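Local coordinates for uncharacterized HDOD domain protein (Geobacter sulfurreducens, PDB 3HC1) that is of unknown biochemical function but binds two iron(III) ions through an HD-type metal site and is probably related to metal-dependent phosphohydrolases, at residues E10-L15 / H193-F198; R17-G22 / F161-E166; A199-W204 / F209-I214. One frame throughout, in Å; residues are numbered along the deposited sequence.

Contacts 1 and 2 share helix 9-21 and contacts 1 and 3 share helix 193-203, so contact 1 lies between the others in the fold. Its centre is about 12 Å from that of contact 2 and about 10 Å from that of contact 3. V196 O lies 3.9 Å from M20 SE, of a selenomethionine, and F198 CD1 packs 3.2 Å from C211 O on helix 208-216. Contacts 2 and 3 also touch, M20 SE lying 3.5 Å from A199 CB. Contact 1 supplies an iron ligand, H193. The side chain of I214 in contact 3 is about 8 Å from a bound iron ion. The side chain of F19 is about 14 Å from a bound iron.

Contact 1 of 3, residues E10-L15 / H193-F198; sequences ETRLTL and HCEVGF. With FE (Fe (III) ion), chain B.
R12 grips one carboxylate oxygen of E195 with two nitrogens, pinning the N-terminal helix 9-21 to helix 193-203 of the all-helical HD-type metal domain. NE and NH2 of R12 come side-on, each 2.9 Å from E195 OE2. NH2 meets that oxygen nearly along the C-O bond and NE from above the carboxylate, with the two flat groups 88° apart. The R12 chain bends at chi2 and chi3 to bring the guanidinium there, and its CB rests against E195 CG. Cutting the side chain back to alanine is likely to leave E195 OE2 without its cationic mate and to weaken the tie between the two helices.

Beside the salt bridge, L13 CD2 meets the F198 ring obliquely at CD2, 3.5 Å away, and also packs on E195 CB. With CG anti to its backbone N (chi1 178°), F198 holds the ring beside L13 while touching helix 208-216 at L215. The helix axes cross at -65°, 8.6 Å apart.

One shell out, E195 OE1 is hydrogen-bonded to S192 OG, which is also bonded to C194 N at the start of helix 193-203. On that same first turn H193 joins D153, H217, H218 and E249 round an iron ion, with E185 OE1 hydrogen-bonded to H193 ND1; H193 NE2 sits 2.3 Å from the metal.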
# COMPACT_ATOMS: atom_id res chain seq x y z
N GLU A 10 9.10 -20.80 -5.18
CA GLU A 10 9.56 -21.35 -3.89
C GLU A 10 11.05 -21.10 -3.70
O GLU A 10 11.49 -20.88 -2.57
CB GLU A 10 9.23 -22.83 -3.70
CG GLU A 10 9.50 -23.32 -2.24
CD GLU A 10 9.09 -22.29 -1.19
OE1 GLU A 10 7.96 -21.77 -1.28
OE2 GLU A 10 9.88 -22.00 -0.27
N THR A 11 11.81 -21.10 -4.79
CA THR A 11 13.23 -20.79 -4.71
C THR A 11 13.42 -19.36 -4.20
O THR A 11 14.18 -19.11 -3.28
CB THR A 11 13.95 -21.00 -6.07
OG1 THR A 11 13.95 -22.40 -6.39
CG2 THR A 11 15.41 -20.47 -6.06
N ARG A 12 12.73 -18.44 -4.83
CA ARG A 12 12.73 -17.04 -4.38
C ARG A 12 12.11 -16.88 -3.00
O ARG A 12 12.57 -16.05 -2.21
CB ARG A 12 12.01 -16.16 -5.42
CG ARG A 12 12.85 -15.87 -6.66
CD ARG A 12 12.04 -15.95 -7.93
NE ARG A 12 10.81 -15.18 -7.81
CZ ARG A 12 9.63 -15.50 -8.34
NH1 ARG A 12 9.48 -16.61 -9.05
NH2 ARG A 12 8.58 -14.71 -8.13
N LEU A 13 11.05 -17.65 -2.69
CA LEU A 13 10.44 -17.59 -1.35
C LEU A 13 11.38 -18.17 -0.30
O LEU A 13 11.55 -17.57 0.74
CB LEU A 13 9.04 -18.24 -1.30
CG LEU A 13 7.90 -17.46 -1.94
CD1 LEU A 13 6.66 -18.36 -2.08
CD2 LEU A 13 7.54 -16.20 -1.15
N THR A 14 12.07 -19.29 -0.62
CA THR A 14 13.07 -19.85 0.30
C THR A 14 14.18 -18.85 0.56
O THR A 14 14.55 -18.60 1.69
CB THR A 14 13.67 -21.19 -0.25
OG1 THR A 14 12.65 -22.19 -0.24
CG2 THR A 14 14.81 -21.66 0.58
N LEU A 15 14.71 -18.24 -0.51
CA LEU A 15 15.76 -17.22 -0.37
C LEU A 15 15.25 -16.04 0.46
O LEU A 15 15.97 -15.52 1.30
CB LEU A 15 16.25 -16.75 -1.75
CG LEU A 15 17.15 -17.71 -2.51
CD1 LEU A 15 17.34 -17.20 -3.94
CD2 LEU A 15 18.51 -17.90 -1.76
N HIS A 193 11.68 -7.80 -2.78
CA HIS A 193 10.76 -7.32 -1.74
C HIS A 193 9.35 -7.92 -1.85
O HIS A 193 8.61 -7.90 -0.84
CB HIS A 193 10.66 -5.79 -1.71
CG HIS A 193 10.00 -5.21 -2.91
ND1 HIS A 193 10.62 -5.16 -4.15
CD2 HIS A 193 8.76 -4.72 -3.09
CE1 HIS A 193 9.80 -4.61 -5.02
NE2 HIS A 193 8.67 -4.31 -4.40
N CYS A 194 8.96 -8.39 -3.04
CA CYS A 194 7.72 -9.16 -3.22
C CYS A 194 7.73 -10.40 -2.36
O CYS A 194 6.84 -10.62 -1.56
CB CYS A 194 7.49 -9.55 -4.65
SG CYS A 194 7.30 -8.14 -5.77
N GLU A 195 8.77 -11.20 -2.46
CA GLU A 195 8.87 -12.42 -1.67
C GLU A 195 9.17 -12.21 -0.20
O GLU A 195 8.59 -12.88 0.68
CB GLU A 195 9.94 -13.30 -2.31
CG GLU A 195 9.53 -13.74 -3.69
CD GLU A 195 10.00 -12.80 -4.80
OE1 GLU A 195 10.52 -11.70 -4.55
OE2 GLU A 195 9.83 -13.20 -5.93
N VAL A 196 10.08 -11.27 0.08
CA VAL A 196 10.34 -10.88 1.44
C VAL A 196 9.08 -10.33 2.07
O VAL A 196 8.80 -10.67 3.21
CB VAL A 196 11.50 -9.83 1.55
CG1 VAL A 196 11.75 -9.30 3.00
CG2 VAL A 196 12.79 -10.51 1.06
N GLY A 197 8.35 -9.47 1.36
CA GLY A 197 7.12 -8.86 1.94
C GLY A 197 6.08 -9.94 2.21
O GLY A 197 5.33 -9.89 3.20
N PHE A 198 6.03 -10.89 1.30
CA PHE A 198 5.08 -12.05 1.47
C PHE A 198 5.42 -12.84 2.74
O PHE A 198 4.56 -13.09 3.60
CB PHE A 198 5.15 -12.94 0.23
CG PHE A 198 4.28 -14.14 0.28
CD1 PHE A 198 2.95 -14.08 -0.18
CD2 PHE A 198 4.79 -15.34 0.78
CE1 PHE A 198 2.17 -15.23 -0.19
CE2 PHE A 198 3.99 -16.50 0.83
CZ PHE A 198 2.68 -16.42 0.36
FE FE B . 7.00 -2.90 -5.12
O HOH W 1 5.71 -1.73 -5.84

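Contact 2 of 3, residues R17-G22 / F161-E166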
# COMPACT_ATOMS: atom_id res chain seq x y z
N ARG A 17 12.96 -16.20 2.85
CA ARG A 17 12.96 -16.59 4.30
C ARG A 17 14.36 -16.60 4.88
O ARG A 17 14.58 -16.05 5.94
CB ARG A 17 12.23 -17.88 4.58
CG ARG A 17 10.74 -17.72 4.37
CD ARG A 17 10.02 -19.02 4.70
NE ARG A 17 10.62 -20.14 3.96
CZ ARG A 17 10.19 -20.64 2.80
NH1 ARG A 17 9.14 -20.16 2.16
NH2 ARG A 17 10.85 -21.66 2.28
N GLU A 18 15.34 -17.09 4.12
CA GLU A 18 16.74 -17.04 4.62
C GLU A 18 17.24 -15.61 4.79
O GLU A 18 17.97 -15.29 5.76
CB GLU A 18 17.68 -17.76 3.65
CG GLU A 18 17.28 -19.21 3.31
CD GLU A 18 17.55 -20.22 4.43
OE1 GLU A 18 18.06 -19.82 5.51
OE2 GLU A 18 17.26 -21.42 4.22
N PHE A 19 16.85 -14.73 3.88
CA PHE A 19 17.19 -13.30 4.00
C PHE A 19 16.63 -12.70 5.33
O PHE A 19 17.22 -11.81 5.91
CB PHE A 19 16.58 -12.53 2.80
CG PHE A 19 17.23 -11.20 2.50
CD1 PHE A 19 18.46 -11.14 1.85
CD2 PHE A 19 16.57 -10.02 2.78
CE1 PHE A 19 19.06 -9.91 1.51
CE2 PHE A 19 17.16 -8.79 2.44
CZ PHE A 19 18.41 -8.74 1.81
N MSE A 20 15.46 -13.16 5.77
CA MSE A 20 14.94 -12.65 7.06
C MSE A 20 15.59 -13.33 8.32
O MSE A 20 15.81 -12.68 9.33
CB MSE A 20 13.46 -12.81 7.08
CG MSE A 20 12.80 -11.81 6.23
SE MSE A 20 10.99 -12.36 5.97
CE MSE A 20 10.31 -12.46 7.55
N SER A 21 15.87 -14.63 8.23
CA SER A 21 16.69 -15.39 9.23
C SER A 21 17.85 -14.65 9.86
O SER A 21 18.08 -14.76 11.06
CB SER A 21 17.34 -16.62 8.58
OG SER A 21 16.38 -17.55 8.09
N GLY A 22 18.61 -13.94 9.06
CA GLY A 22 19.80 -13.27 9.54
C GLY A 22 19.52 -12.00 10.29
O GLY A 22 20.44 -11.39 10.84
N PHE A 161 15.30 -0.94 6.30
CA PHE A 161 15.54 -0.68 7.72
C PHE A 161 16.36 -1.80 8.37
O PHE A 161 17.09 -1.56 9.34
CB PHE A 161 14.24 -0.52 8.51
CG PHE A 161 13.52 0.79 8.33
CD1 PHE A 161 14.15 1.94 7.81
CD2 PHE A 161 12.19 0.89 8.76
CE1 PHE A 161 13.49 3.11 7.70
CE2 PHE A 161 11.51 2.10 8.66
CZ PHE A 161 12.17 3.21 8.13
N PHE A 162 16.23 -3.03 7.84
CA PHE A 162 16.76 -4.19 8.54
C PHE A 162 17.90 -4.87 7.86
O PHE A 162 18.60 -5.63 8.50
CB PHE A 162 15.65 -5.18 8.89
CG PHE A 162 14.69 -4.62 9.87
CD1 PHE A 162 14.91 -4.78 11.23
CD2 PHE A 162 13.63 -3.87 9.45
CE1 PHE A 162 14.04 -4.23 12.16
CE2 PHE A 162 12.74 -3.30 10.37
CZ PHE A 162 12.95 -3.49 11.73
N ARG A 163 18.06 -4.64 6.58
CA ARG A 163 19.20 -5.11 5.82
C ARG A 163 19.75 -3.93 5.01
O ARG A 163 20.06 -4.07 3.85
CB ARG A 163 18.81 -6.27 4.86
CG ARG A 163 18.25 -7.51 5.55
CD ARG A 163 19.23 -8.15 6.47
NE ARG A 163 20.39 -8.69 5.80
CZ ARG A 163 20.59 -9.98 5.50
NH1 ARG A 163 19.69 -10.93 5.81
NH2 ARG A 163 21.72 -10.34 4.89
N GLY A 164 19.86 -2.77 5.66
CA GLY A 164 20.23 -1.54 4.96
C GLY A 164 21.60 -1.59 4.31
O GLY A 164 21.79 -1.18 3.13
N LYS A 165 22.55 -2.11 5.08
CA LYS A 165 23.94 -2.25 4.62
C LYS A 165 23.92 -2.89 3.23
O LYS A 165 24.56 -2.38 2.31
CB LYS A 165 24.77 -3.03 5.65
CG LYS A 165 26.27 -3.01 5.46
CD LYS A 165 27.03 -3.47 6.73
CE LYS A 165 26.38 -4.65 7.48
NZ LYS A 165 27.35 -5.24 8.46
N GLU A 166 23.10 -3.93 3.08
CA GLU A 166 22.91 -4.65 1.84
C GLU A 166 22.09 -3.87 0.81
O GLU A 166 22.47 -3.80 -0.35
CB GLU A 166 22.19 -6.00 2.10
CG GLU A 166 22.97 -7.08 2.93
CD GLU A 166 23.09 -6.79 4.45
OE1 GLU A 166 22.23 -6.12 5.04
OE2 GLU A 166 24.07 -7.25 5.07
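R163 sets its CB, CG and guanidinium against the ring of F19, joining helix 9-21 to the junction between helices 154-162 and 164-177 of the all-helical HDOD domain. R163 is the residue where the chain leaves the first of those helices, and it also occupies the N-cap position of the second. Its CB starts the contact at the rim of the ring, 3.9 Å from F19 CE2 and about as far from CZ. CG comes closer, 3.5 Å from F19 CE2, and makes the tightest apolar touch of the pair. From there the chain folds back on itself, bent at chi2 and chi3, and CD carries the guanidinium over the aromatic face. NE turns to its own segment, where E166 OE1 lies 3.3 Å away in a long, weak hydrogen bond that forms part of a salt bridge; the E166 carboxylate carbon lies at the edge of the guanidinium, in its plane. CZ sits 4.3 Å from the centroid of the F19 ring, 13° off the ring normal, and the two planes are only 9° apart, so this is a stacked cation-pi pair. At the tip, R163 NH1 is 2.6 Å from F19 O, but the hydrogen bond is weak because it is sharply bent, 117° at the hydrogen.

Around the pair, the F19 ring also meets the ring of F189 and touches I159, while V23 packs on R163. The cation is thus shared between an aromatic face, a backbone carbonyl towards the C-terminal end of helix 9-21 and a carboxylate. Each should favour the positive charge of R163, although both polar bonds are weak, and the flat stack probably limits how far the guanidinium can turn at this surface contact.

Contact 3 of 3, residues A199-W204 / F209-I214; sequences ALAKRW and FICDTI
A201 on helix 193-203 points at C211 and I214 on helix 208-216, the K202 chain runs alongside C211, and the sulfur of C211 touches both A201 and K202. Earlier on helix 208-216, F209 O accepts a hydrogen bond from T213 OG1, 2.8 Å away and in the carbonyl plane.

C211 then points at the neighbouring helix. With SG anti to its carbonyl carbon (chi1 -67°), the sulfur of C211 reaches K202 CD at 3.5 Å and A201 CB at 3.7 Å, so it is covered by a methyl on one helix position and an aliphatic chain on the next. Two turns in the K202 chain set CG and CD against the sulfur, while NZ goes on to a salt bridge with E208 OE2.

The two segments form an antiparallel helical hairpin within the HD-type domain, their axes 166° apart and 9.0 Å from each other at closest approach. A201 and C211 are the nearest pair in the backbone, CA to CA 5.8 Å, which the small side chains of alanine and cysteine allow.

Next along, the CB of D212 points away from the other helix, and T213 faces helix 229-243 instead, touching I230, V231 and V234. One turn on from C211, I214 brings its end methyl CD1 to 3.5 Å from A201 CB. I214 also touches V154, and its carbonyl oxygen is joined by a weak hydrogen bond to ND1 of the iron ligand H217.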
# COMPACT_ATOMS: atom_id res chain seq x y z
N ALA A 199 6.71 -13.19 2.88
CA ALA A 199 7.20 -13.95 4.04
C ALA A 199 6.90 -13.18 5.32
O ALA A 199 6.56 -13.77 6.31
CB ALA A 199 8.72 -14.15 3.95
N LEU A 200 7.04 -11.86 5.27
CA LEU A 200 6.77 -10.99 6.42
C LEU A 200 5.32 -10.90 6.81
O LEU A 200 4.93 -11.11 7.97
CB LEU A 200 7.39 -9.57 6.22
CG LEU A 200 7.36 -8.62 7.43
CD1 LEU A 200 8.05 -9.15 8.68
CD2 LEU A 200 7.92 -7.27 7.03
N ALA A 201 4.48 -10.66 5.83
CA ALA A 201 3.06 -10.63 6.03
C ALA A 201 2.52 -12.00 6.50
O ALA A 201 1.62 -12.06 7.37
CB ALA A 201 2.37 -10.17 4.72
N LYS A 202 3.09 -13.08 5.98
CA LYS A 202 2.73 -14.43 6.45
C LYS A 202 3.14 -14.63 7.89
O LYS A 202 2.34 -15.11 8.68
CB LYS A 202 3.32 -15.55 5.60
CG LYS A 202 2.76 -15.65 4.16
CD LYS A 202 1.31 -16.15 4.10
CE LYS A 202 1.25 -17.64 4.11
NZ LYS A 202 -0.07 -18.09 4.54
N ARG A 203 4.34 -14.21 8.26
CA ARG A 203 4.75 -14.22 9.68
C ARG A 203 3.76 -13.44 10.55
O ARG A 203 3.41 -13.90 11.64
CB ARG A 203 6.18 -13.71 9.87
CG ARG A 203 6.44 -13.21 11.28
CD ARG A 203 7.87 -12.82 11.53
NE ARG A 203 8.63 -14.03 11.63
CZ ARG A 203 9.19 -14.51 12.74
NH1 ARG A 203 9.19 -13.87 13.90
NH2 ARG A 203 9.78 -15.66 12.63
N TRP A 204 3.25 -12.31 10.06
CA TRP A 204 2.32 -11.50 10.82
C TRP A 204 0.89 -12.02 10.84
O TRP A 204 0.04 -11.36 11.39
CB TRP A 204 2.27 -10.06 10.29
CG TRP A 204 3.51 -9.26 10.51
CD1 TRP A 204 4.53 -9.51 11.37
CD2 TRP A 204 3.84 -8.03 9.85
NE1 TRP A 204 5.49 -8.52 11.28
CE2 TRP A 204 5.09 -7.61 10.35
CE3 TRP A 204 3.21 -7.27 8.86
CZ2 TRP A 204 5.70 -6.43 9.92
CZ3 TRP A 204 3.84 -6.09 8.42
CH2 TRP A 204 5.07 -5.70 8.94
N PHE A 209 -5.15 -12.58 0.93
CA PHE A 209 -5.45 -11.60 -0.13
C PHE A 209 -4.42 -10.47 -0.08
O PHE A 209 -4.04 -9.94 -1.11
CB PHE A 209 -6.90 -11.07 -0.13
CG PHE A 209 -7.17 -9.93 0.78
CD1 PHE A 209 -6.92 -8.63 0.36
CD2 PHE A 209 -7.72 -10.14 2.05
CE1 PHE A 209 -7.23 -7.54 1.18
CE2 PHE A 209 -7.99 -9.03 2.92
CZ PHE A 209 -7.74 -7.74 2.47
N ILE A 210 -3.94 -10.16 1.12
CA ILE A 210 -2.90 -9.13 1.31
C ILE A 210 -1.55 -9.72 0.95
O ILE A 210 -0.78 -9.11 0.20
CB ILE A 210 -2.87 -8.59 2.79
CG1 ILE A 210 -4.18 -7.85 3.09
CG2 ILE A 210 -1.68 -7.65 3.04
CD1 ILE A 210 -4.54 -7.72 4.59
N CYS A 211 -1.24 -10.90 1.49
CA CYS A 211 0.02 -11.59 1.17
C CYS A 211 0.23 -11.70 -0.31
O CYS A 211 1.31 -11.39 -0.82
CB CYS A 211 0.04 -12.97 1.82
SG CYS A 211 0.11 -12.92 3.63
N ASP A 212 -0.80 -12.14 -1.02
CA ASP A 212 -0.64 -12.29 -2.48
C ASP A 212 -0.47 -10.92 -3.20
O ASP A 212 0.17 -10.84 -4.21
CB ASP A 212 -1.86 -12.99 -3.03
CG ASP A 212 -1.98 -14.45 -2.57
OD1 ASP A 212 -1.10 -14.99 -1.83
OD2 ASP A 212 -3.03 -15.05 -2.93
N THR A 213 -1.07 -9.86 -2.68
CA THR A 213 -0.95 -8.57 -3.29
C THR A 213 0.53 -8.15 -3.22
O THR A 213 1.09 -7.77 -4.24
CB THR A 213 -1.80 -7.51 -2.61
OG1 THR A 213 -3.20 -7.80 -2.79
CG2 THR A 213 -1.46 -6.11 -3.19
N ILE A 214 1.15 -8.37 -2.05
CA ILE A 214 2.60 -8.09 -1.79
C ILE A 214 3.49 -8.93 -2.74
O ILE A 214 4.39 -8.41 -3.35
CB ILE A 214 2.93 -8.30 -0.31
CG1 ILE A 214 2.14 -7.37 0.60
CG2 ILE A 214 4.45 -8.09 -0.02
CD1 ILE A 214 2.20 -7.83 2.10